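Local structure of DNMT2 (Spodoptera frugiperda, 4H0N) at residues F285-V290 with Q310-L315; I293-K298 with S318-V323. The protein probably methylates a cytosine in the anticodon loop of tRNA(Asp) from S-adenosyl-L-methionine, and can also methylate cytosine in DNA. The protein carries 3 engineered substitutions. All coordinates share one frame; numbering follows the deposited sequence.

From the N-terminal side, the chain enters helix 287-293 through 285-290, turns out of it through 293-298, crosses a linker into helix 308-316, and passes 318-323 into the final helix 321-332. The first two segments belong to motif IX of the C5-methyltransferases, the last two to motif X. Interaction 1 closes a loop of 19 residues by bringing 310-315 back to 285-290; interaction 2 closes another of equal length between 293-298 and 318-323. The segments alternate, so the loops cross and do not nest. The contacts touch where Leu315 O meets Met294 SD and where the Phe285 and Ile293 side chains pack; together they tie helices 287-293, 308-316 and 321-332 beside the cofactor pocket.

Interaction 1: residues F285-V290 with Q310-L315; sequences FTPKEV and QCYRLL
Tyr312 reaches across from helix 308-316 with its ring held so that the hydroxyl meets the chain just ahead of helix 287-293. Its chi1 of -70° places CG opposite the carbonyl carbon and beside the backbone N, and the ring then extends until OH donates a hydrogen bond to Phe285 O. The acceptor lies near the ring plane, at the edge, and the CG2 methyl of Val290 also comes to the edge, 4.4 Å from Tyr312 CE1. Pro287 slants across the end of the same ring, its CD 3.8 Å from Tyr312 CZ, while its CG faces Cys311 CB at 4.1 Å. One turn farther along both helices, Leu315 sends CD2 between the two apolar residues: it lies 3.7 Å from Val290 CB and 4.1 Å from Pro287 CB. A capping box fixes the start of the helix behind this surface. Glu289 N donates to Thr286 OG1 at 3.0 Å, and Thr286 N returns a bond to Glu289 OE1, which also has a salt bridge to Arg283. Phe207, from a loop, packs on both Pro287 and Tyr312, while Leu314 of helix 308-316 packs on helix 37-46, so that helix 308-316 bridges helices 287-293 and 37-46.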
ATOM      1  N   PHE A 285       9.091 -11.622  -8.016  1.00 24.11           N
ATOM      2  CA  PHE A 285       9.750 -10.326  -8.027  1.00 23.91           C
ATOM      3  C   PHE A 285      10.544 -10.203  -6.730  1.00 26.05           C
ATOM      4  O   PHE A 285      10.100 -10.670  -5.680  1.00 24.38           O
ATOM      5  CB  PHE A 285       8.732  -9.187  -8.145  1.00 29.72           C
ATOM      6  CG  PHE A 285       8.069  -9.091  -9.499  1.00 29.51           C
ATOM      7  CD1 PHE A 285       8.746  -8.546 -10.584  1.00 36.84           C
ATOM      8  CD2 PHE A 285       6.766  -9.532  -9.686  1.00 24.97           C
ATOM      9  CE1 PHE A 285       8.140  -8.456 -11.831  1.00 33.94           C
ATOM     10  CE2 PHE A 285       6.154  -9.444 -10.930  1.00 26.61           C
ATOM     11  CZ  PHE A 285       6.839  -8.906 -12.002  1.00 28.76           C
ATOM     12  N   THR A 286      11.725  -9.599  -6.803  1.00 41.99           N
ATOM     13  CA  THR A 286      12.531  -9.369  -5.609  1.00 46.05           C
ATOM     14  C   THR A 286      11.932  -8.201  -4.835  1.00 50.27           C
ATOM     15  O   THR A 286      11.251  -7.362  -5.430  1.00 57.08           O
ATOM     16  CB  THR A 286      13.978  -9.008  -5.965  1.00 31.31           C
ATOM     17  OG1 THR A 286      14.032  -7.634  -6.366  1.00 26.87           O
ATOM     18  CG2 THR A 286      14.497  -9.898  -7.081  1.00 28.33           C
ATOM     19  N   PRO A 287      12.178  -8.139  -3.510  1.00 40.52           N
ATOM     20  CA  PRO A 287      11.699  -7.028  -2.677  1.00 38.71           C
ATOM     21  C   PRO A 287      12.068  -5.670  -3.260  1.00 42.50           C
ATOM     22  O   PRO A 287      11.298  -4.713  -3.151  1.00 43.09           O
ATOM     23  CB  PRO A 287      12.444  -7.248  -1.362  1.00 27.36           C
ATOM     24  CG  PRO A 287      12.606  -8.723  -1.285  1.00 27.52           C
ATOM     25  CD  PRO A 287      12.854  -9.172  -2.699  1.00 29.68           C
ATOM     26  N   LYS A 288      13.243  -5.607  -3.877  1.00 40.40           N
ATOM     27  CA  LYS A 288      13.739  -4.404  -4.533  1.00 36.18           C
ATOM     28  C   LYS A 288      12.843  -4.014  -5.706  1.00 30.68           C
ATOM     29  O   LYS A 288      12.461  -2.852  -5.854  1.00 25.50           O
ATOM     30  CB  LYS A 288      15.167  -4.652  -5.018  1.00 39.73           C
ATOM     31  CG  LYS A 288      15.885  -3.446  -5.583  1.00 50.91           C
ATOM     32  CD  LYS A 288      17.311  -3.821  -5.959  1.00 63.65           C
ATOM     33  CE  LYS A 288      18.065  -2.651  -6.564  1.00 66.66           C
ATOM     34  NZ  LYS A 288      19.440  -3.048  -6.978  1.00 73.28           N
ATOM     35  N   GLU A 289      12.508  -4.999  -6.533  1.00 24.40           N
ATOM     36  CA  GLU A 289      11.645  -4.773  -7.684  1.00 25.56           C
ATOM     37  C   GLU A 289      10.248  -4.339  -7.262  1.00 22.28           C
ATOM     38  O   GLU A 289       9.673  -3.421  -7.839  1.00 21.67           O
ATOM     39  CB  GLU A 289      11.587  -6.025  -8.561  1.00 28.69           C
ATOM     40  CG  GLU A 289      12.823  -6.213  -9.435  1.00 37.71           C
ATOM     41  CD  GLU A 289      13.029  -7.655  -9.893  1.00 40.07           C
ATOM     42  OE1 GLU A 289      12.422  -8.580  -9.303  1.00 30.67           O
ATOM     43  OE2 GLU A 289      13.811  -7.858 -10.848  1.00 43.89           O
ATOM     44  N   VAL A 290       9.705  -4.998  -6.247  1.00 25.94           N
ATOM     45  CA  VAL A 290       8.393  -4.633  -5.730  1.00 25.04           C
ATOM     46  C   VAL A 290       8.412  -3.200  -5.187  1.00 27.33           C
ATOM     47  O   VAL A 290       7.441  -2.461  -5.335  1.00 28.52           O
ATOM     48  CB  VAL A 290       7.938  -5.619  -4.643  1.00 22.76           C
ATOM     49  CG1 VAL A 290       6.571  -5.225  -4.087  1.00 19.60           C
ATOM     50  CG2 VAL A 290       7.918  -7.038  -5.200  1.00 21.04           C
ATOM     51  N   GLN A 310       9.270 -11.778   5.838  1.00 49.70           N
ATOM     52  CA  GLN A 310       8.988 -10.533   6.511  1.00 44.37           C
ATOM     53  C   GLN A 310       8.879  -9.404   5.517  1.00 48.49           C
ATOM     54  O   GLN A 310       8.017  -8.559   5.628  1.00 51.09           O
ATOM     55  CB  GLN A 310      10.138 -10.171   7.436  1.00 45.33           C
ATOM     56  CG  GLN A 310       9.837 -10.081   8.911  1.00 56.46           C
ATOM     57  CD  GLN A 310      10.760 -10.979   9.721  1.00 69.49           C
ATOM     58  OE1 GLN A 310      10.688 -11.011  10.947  1.00 79.20           O
ATOM     59  NE2 GLN A 310      11.654 -11.700   9.030  1.00 68.84           N
ATOM     60  N   CYS A 311       9.792  -9.396   4.561  1.00 46.12           N
ATOM     61  CA  CYS A 311       9.864  -8.377   3.510  1.00 41.42           C
ATOM     62  C   CYS A 311       8.565  -8.290   2.725  1.00 37.96           C
ATOM     63  O   CYS A 311       7.990  -7.212   2.558  1.00 24.39           O
ATOM     64  CB  CYS A 311      10.996  -8.693   2.528  1.00 44.61           C
ATOM     65  SG  CYS A 311      12.662  -8.264   3.078  1.00 61.68           S
ATOM     66  N   TYR A 312       8.116  -9.441   2.239  1.00 31.64           N
ATOM     67  CA  TYR A 312       6.900  -9.510   1.445  1.00 34.24           C
ATOM     68  C   TYR A 312       5.655  -9.151   2.255  1.00 26.52           C
ATOM     69  O   TYR A 312       4.752  -8.499   1.738  1.00 26.57           O
ATOM     70  CB  TYR A 312       6.779 -10.878   0.758  1.00 34.63           C
ATOM     71  CG  TYR A 312       7.800 -11.045  -0.350  1.00 27.35           C
ATOM     72  CD1 TYR A 312       7.773 -10.214  -1.462  1.00 23.73           C
ATOM     73  CD2 TYR A 312       8.801 -12.008  -0.275  1.00 26.43           C
ATOM     74  CE1 TYR A 312       8.701 -10.345  -2.472  1.00 23.97           C
ATOM     75  CE2 TYR A 312       9.736 -12.142  -1.289  1.00 26.60           C
ATOM     76  CZ  TYR A 312       9.676 -11.305  -2.381  1.00 25.38           C
ATOM     77  OH  TYR A 312      10.585 -11.411  -3.401  1.00 25.78           O
ATOM     78  N   ARG A 313       5.616  -9.549   3.524  1.00 25.60           N
ATOM     79  CA  ARG A 313       4.517  -9.137   4.393  1.00 26.75           C
ATOM     80  C   ARG A 313       4.461  -7.609   4.535  1.00 29.89           C
ATOM     81  O   ARG A 313       3.401  -7.006   4.360  1.00 23.56           O
ATOM     82  CB  ARG A 313       4.609  -9.795   5.765  1.00 38.50           C
ATOM     83  CG  ARG A 313       3.423  -9.460   6.660  1.00 50.09           C
ATOM     84  CD  ARG A 313       3.599  -9.983   8.078  1.00 53.57           C
ATOM     85  NE  ARG A 313       4.676  -9.297   8.788  1.00 57.66           N
ATOM     86  CZ  ARG A 313       4.563  -8.092   9.340  1.00 58.00           C
ATOM     87  NH1 ARG A 313       3.417  -7.428   9.262  1.00 53.20           N
ATOM     88  NH2 ARG A 313       5.597  -7.547   9.967  1.00 58.27           N
ATOM     89  N   LEU A 314       5.604  -6.993   4.837  1.00 38.00           N
ATOM     90  CA  LEU A 314       5.703  -5.537   4.970  1.00 38.72           C
ATOM     91  C   LEU A 314       5.383  -4.793   3.672  1.00 39.82           C
ATOM     92  O   LEU A 314       4.704  -3.760   3.690  1.00 39.13           O
ATOM     93  CB  LEU A 314       7.100  -5.128   5.449  1.00 24.99           C
ATOM     94  CG  LEU A 314       7.522  -5.550   6.852  1.00 27.03           C
ATOM     95  CD1 LEU A 314       8.987  -5.224   7.104  1.00 28.19           C
ATOM     96  CD2 LEU A 314       6.630  -4.874   7.871  1.00 27.16           C
ATOM     97  N   LEU A 315       5.889  -5.313   2.554  1.00 29.42           N
ATOM     98  CA  LEU A 315       5.649  -4.722   1.239  1.00 24.43           C
ATOM     99  C   LEU A 315       4.178  -4.808   0.852  1.00 21.91           C
ATOM    100  O   LEU A 315       3.620  -3.871   0.285  1.00 20.95           O
ATOM    101  CB  LEU A 315       6.501  -5.412   0.175  1.00 20.90           C
ATOM    102  CG  LEU A 315       7.872  -4.818  -0.150  1.00 29.39           C
ATOM    103  CD1 LEU A 315       8.675  -4.547   1.104  1.00 41.08           C
ATOM    104  CD2 LEU A 315       8.644  -5.753  -1.061  1.00 21.91           C
TER

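Interaction 2: residues I293-K298 with S318-V323; sequences IMCFPK and SVNVKV. With SAH (S-adenosyl-L-homocysteine), chain E.
The loop leaving helix 287-293 through a Schellman motif docks on the N-terminal end of helix 321-332, the last helix of the Rossmann-like methyltransferase domain, where motif X lines the cofactor pocket. Cys295, with positive phi, is the C-prime residue: its N bonds to Met292 O, and Phe296 N to Leu291 O. The turn leaves Met294 O pointing at the other segment, where Val321 N donates to it at 3.0 Å. The Met294 side chain bends at chi3 (74°) and brings CE against the backbone of Ser318 and Val319. Asn320 caps helix 321-332: its side chain extends away from its own N (chi1 -179°), carrying OD1 to a bond from Val323 N at 3.0 Å and a weak one from Lys322 N. The Phe296 ring lies under Val321, whose CG2 sits 3.7 Å from the ring centroid and almost on its normal, a CH-pi contact. Replacing Phe296 by an alanine would probably leave the Val321 methyl without its aromatic face and open a gap beside Ser318. That serine meets the ring edge at Phe296 CZ, 3.4 Å from Ser318 OG, and the same OG donates a hydrogen bond of 2.6 Å to the carboxylate oxygen OXT of S-adenosyl-L-homocysteine.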
ATOM      1  N   ILE A 293       8.305  -1.065  -8.221  1.00 25.65           N
ATOM      2  CA  ILE A 293       6.936  -1.188  -8.705  1.00 27.37           C
ATOM      3  C   ILE A 293       5.965  -0.331  -7.886  1.00 31.56           C
ATOM      4  O   ILE A 293       5.059   0.289  -8.441  1.00 36.16           O
ATOM      5  CB  ILE A 293       6.474  -2.663  -8.705  1.00 21.18           C
ATOM      6  CG1 ILE A 293       7.179  -3.428  -9.823  1.00 21.26           C
ATOM      7  CG2 ILE A 293       4.965  -2.766  -8.882  1.00 19.04           C
ATOM      8  CD1 ILE A 293       7.054  -4.938  -9.715  1.00 21.45           C
ATOM      9  N   MET A 294       6.163  -0.283  -6.571  1.00 37.44           N
ATOM     10  CA  MET A 294       5.309   0.542  -5.716  1.00 38.37           C
ATOM     11  C   MET A 294       5.812   1.984  -5.632  1.00 44.69           C
ATOM     12  O   MET A 294       5.381   2.762  -4.779  1.00 43.56           O
ATOM     13  CB  MET A 294       5.167  -0.076  -4.330  1.00 25.03           C
ATOM     14  CG  MET A 294       4.447  -1.406  -4.350  1.00 23.46           C
ATOM     15  SD  MET A 294       4.282  -2.110  -2.710  1.00 51.58           S
ATOM     16  CE  MET A 294       3.003  -1.060  -2.028  1.00 54.77           C
ATOM     17  N   CYS A 295       6.733   2.315  -6.533  1.00 38.16           N
ATOM     18  CA  CYS A 295       7.218   3.675  -6.736  1.00 29.10           C
ATOM     19  C   CYS A 295       7.948   4.265  -5.539  1.00 27.41           C
ATOM     20  O   CYS A 295       7.911   5.473  -5.321  1.00 34.36           O
ATOM     21  CB  CYS A 295       6.084   4.592  -7.192  1.00 20.52           C
ATOM     22  SG  CYS A 295       5.323   4.065  -8.742  1.00 42.86           S
ATOM     23  N   PHE A 296       8.613   3.419  -4.766  1.00 23.02           N
ATOM     24  CA  PHE A 296       9.525   3.922  -3.751  1.00 29.24           C
ATOM     25  C   PHE A 296      10.773   4.450  -4.452  1.00 39.73           C
ATOM     26  O   PHE A 296      11.078   4.039  -5.575  1.00 46.70           O
ATOM     27  CB  PHE A 296       9.899   2.824  -2.760  1.00 20.83           C
ATOM     28  CG  PHE A 296       8.873   2.596  -1.686  1.00 21.80           C
ATOM     29  CD1 PHE A 296       7.644   2.030  -1.988  1.00 21.19           C
ATOM     30  CD2 PHE A 296       9.148   2.920  -0.365  1.00 24.18           C
ATOM     31  CE1 PHE A 296       6.702   1.804  -0.993  1.00 26.27           C
ATOM     32  CE2 PHE A 296       8.209   2.696   0.634  1.00 22.30           C
ATOM     33  CZ  PHE A 296       6.986   2.139   0.317  1.00 18.91           C
ATOM     34  N   PRO A 297      11.490   5.382  -3.807  1.00 27.83           N
ATOM     35  CA  PRO A 297      12.732   5.885  -4.403  1.00 24.61           C
ATOM     36  C   PRO A 297      13.895   4.905  -4.222  1.00 27.40           C
ATOM     37  O   PRO A 297      13.835   4.031  -3.360  1.00 27.59           O
ATOM     38  CB  PRO A 297      12.990   7.186  -3.632  1.00 25.16           C
ATOM     39  CG  PRO A 297      12.311   6.994  -2.320  1.00 24.08           C
ATOM     40  CD  PRO A 297      11.114   6.115  -2.584  1.00 22.50           C
ATOM     41  N   LYS A 298      14.939   5.068  -5.030  1.00 29.52           N
ATOM     42  CA  LYS A 298      16.071   4.147  -5.062  1.00 31.26           C
ATOM     43  C   LYS A 298      16.941   4.253  -3.810  1.00 32.87           C
ATOM     44  O   LYS A 298      17.630   3.301  -3.440  1.00 40.23           O
ATOM     45  CB  LYS A 298      16.908   4.375  -6.329  1.00 51.03           C
ATOM     46  CG  LYS A 298      16.107   4.337  -7.637  1.00 57.74           C
ATOM     47  CD  LYS A 298      15.511   5.705  -7.998  1.00 70.98           C
ATOM     48  CE  LYS A 298      14.062   5.583  -8.472  1.00 73.85           C
ATOM     49  NZ  LYS A 298      13.380   6.908  -8.595  1.00 68.48           N
ATOM     50  N   SER A 318       2.031  -2.019   2.385  1.00 18.78           N
ATOM     51  CA  SER A 318       2.432  -0.638   2.153  1.00 18.18           C
ATOM     52  C   SER A 318       1.584   0.069   1.099  1.00 20.02           C
ATOM     53  O   SER A 318       0.557  -0.447   0.649  1.00 22.77           O
ATOM     54  CB  SER A 318       3.914  -0.558   1.790  1.00 27.46           C
ATOM     55  OG  SER A 318       4.405   0.755   1.987  1.00 37.27           O
ATOM     56  N   VAL A 319       2.024   1.260   0.714  1.00 23.89           N
ATOM     57  CA  VAL A 319       1.275   2.099  -0.206  1.00 30.36           C
ATOM     58  C   VAL A 319       2.028   2.270  -1.515  1.00 34.56           C
ATOM     59  O   VAL A 319       3.238   2.045  -1.572  1.00 39.35           O
ATOM     60  CB  VAL A 319       1.068   3.500   0.391  1.00 41.83           C
ATOM     61  CG1 VAL A 319       0.529   3.403   1.806  1.00 42.27           C
ATOM     62  CG2 VAL A 319       2.378   4.277   0.384  1.00 39.31           C
ATOM     63  N   ASN A 320       1.318   2.665  -2.569  1.00 34.19           N
ATOM     64  CA  ASN A 320       1.995   3.138  -3.769  1.00 36.48           C
ATOM     65  C   ASN A 320       2.389   4.595  -3.556  1.00 38.14           C
ATOM     66  O   ASN A 320       1.532   5.467  -3.445  1.00 40.10           O
ATOM     67  CB  ASN A 320       1.124   3.000  -5.015  1.00 16.37           C
ATOM     68  CG  ASN A 320       1.835   3.479  -6.275  1.00 25.22           C
ATOM     69  OD1 ASN A 320       1.999   4.683  -6.496  1.00 21.99           O
ATOM     70  ND2 ASN A 320       2.265   2.536  -7.106  1.00 21.37           N
ATOM     71  N   VAL A 321       3.690   4.844  -3.493  1.00 16.86           N
ATOM     72  CA  VAL A 321       4.213   6.169  -3.193  1.00 17.22           C
ATOM     73  C   VAL A 321       3.767   7.233  -4.206  1.00 17.48           C
ATOM     74  O   VAL A 321       3.545   8.386  -3.846  1.00 17.59           O
ATOM     75  CB  VAL A 321       5.760   6.125  -3.043  1.00 18.01           C
ATOM     76  CG1 VAL A 321       6.364   7.514  -3.025  1.00 24.11           C
ATOM     77  CG2 VAL A 321       6.137   5.364  -1.785  1.00 18.04           C
ATOM     78  N   LYS A 322       3.601   6.836  -5.463  1.00 28.03           N
ATOM     79  CA  LYS A 322       3.255   7.789  -6.517  1.00 27.82           C
ATOM     80  C   LYS A 322       1.831   8.323  -6.411  1.00 26.23           C
ATOM     81  O   LYS A 322       1.604   9.528  -6.505  1.00 35.97           O
ATOM     82  CB  LYS A 322       3.481   7.170  -7.893  1.00 26.98           C
ATOM     83  CG  LYS A 322       2.909   7.973  -9.039  1.00 19.98           C
ATOM     84  CD  LYS A 322       3.958   8.200 -10.102  1.00 45.24           C
ATOM     85  CE  LYS A 322       3.312   8.428 -11.457  1.00 47.16           C
ATOM     86  NZ  LYS A 322       4.235   9.048 -12.446  1.00 48.88           N
ATOM     87  N   VAL A 323       0.874   7.426  -6.219  1.00 25.71           N
ATOM     88  CA  VAL A 323      -0.523   7.822  -6.114  1.00 26.54           C
ATOM     89  C   VAL A 323      -0.745   8.809  -4.966  1.00 31.98           C
ATOM     90  O   VAL A 323      -1.459   9.802  -5.121  1.00 33.67           O
ATOM     91  CB  VAL A 323      -1.441   6.598  -5.937  1.00 20.44           C
ATOM     92  CG1 VAL A 323      -2.887   7.030  -5.773  1.00 21.93           C
ATOM     93  CG2 VAL A 323      -1.298   5.662  -7.126  1.00 23.97           C
TER
HETATM   94  N   SAH E 401       1.000   2.464   5.086  1.00 43.75           N
HETATM   95  CA  SAH E 401       1.989   1.757   5.893  1.00 46.02           C
HETATM   96  CB  SAH E 401       1.386   0.599   6.698  1.00 51.64           C
HETATM   97  CG  SAH E 401      -0.104   0.307   6.544  1.00 52.19           C
HETATM   98  SD  SAH E 401      -0.498  -1.389   7.057  1.00 73.97           S
HETATM   99  C   SAH E 401       3.192   1.300   5.060  1.00 43.48           C
HETATM  100  O   SAH E 401       3.759   0.229   5.285  1.00 54.19           O
HETATM  101  OXT SAH E 401       3.638   1.995   4.149  1.00 28.29           O
HETATM  102  C5' SAH E 401      -1.055  -0.866   8.701  1.00 73.23           C
HETATM  103  C4' SAH E 401       0.027  -0.926   9.781  1.00 77.77           C
HETATM  104  O4' SAH E 401      -0.433  -0.259  10.941  1.00 78.51           O
HETATM  105  C3' SAH E 401       0.396  -2.340  10.212  1.00 82.59           C
HETATM  106  O3' SAH E 401       1.714  -2.633   9.801  1.00 87.92           O
HETATM  107  C2' SAH E 401       0.300  -2.351  11.730  1.00 77.04           C
HETATM  108  O2' SAH E 401       1.515  -2.756  12.319  1.00 76.28           O
HETATM  109  C1' SAH E 401       0.004  -0.914  12.117  1.00 73.47           C
HETATM  110  N9  SAH E 401      -1.033  -0.829  13.166  1.00 66.95           N
HETATM  111  C8  SAH E 401      -2.178  -1.579  13.262  1.00 65.34           C
HETATM  112  N7  SAH E 401      -2.860  -1.189  14.364  1.00 61.67           N
HETATM  113  C5  SAH E 401      -2.169  -0.203  14.977  1.00 55.84           C
HETATM  114  C6  SAH E 401      -2.409   0.541  16.127  1.00 48.13           C
HETATM  115  N6  SAH E 401      -3.504   0.326  16.851  1.00 39.35           N
HETATM  116  N1  SAH E 401      -1.502   1.507  16.515  1.00 51.61           N
HETATM  117  C2  SAH E 401      -0.365   1.728  15.764  1.00 53.69           C
HETATM  118  N3  SAH E 401      -0.131   0.985  14.624  1.00 57.66           N
HETATM  119  C4  SAH E 401      -1.018   0.034  14.235  1.00 59.93           C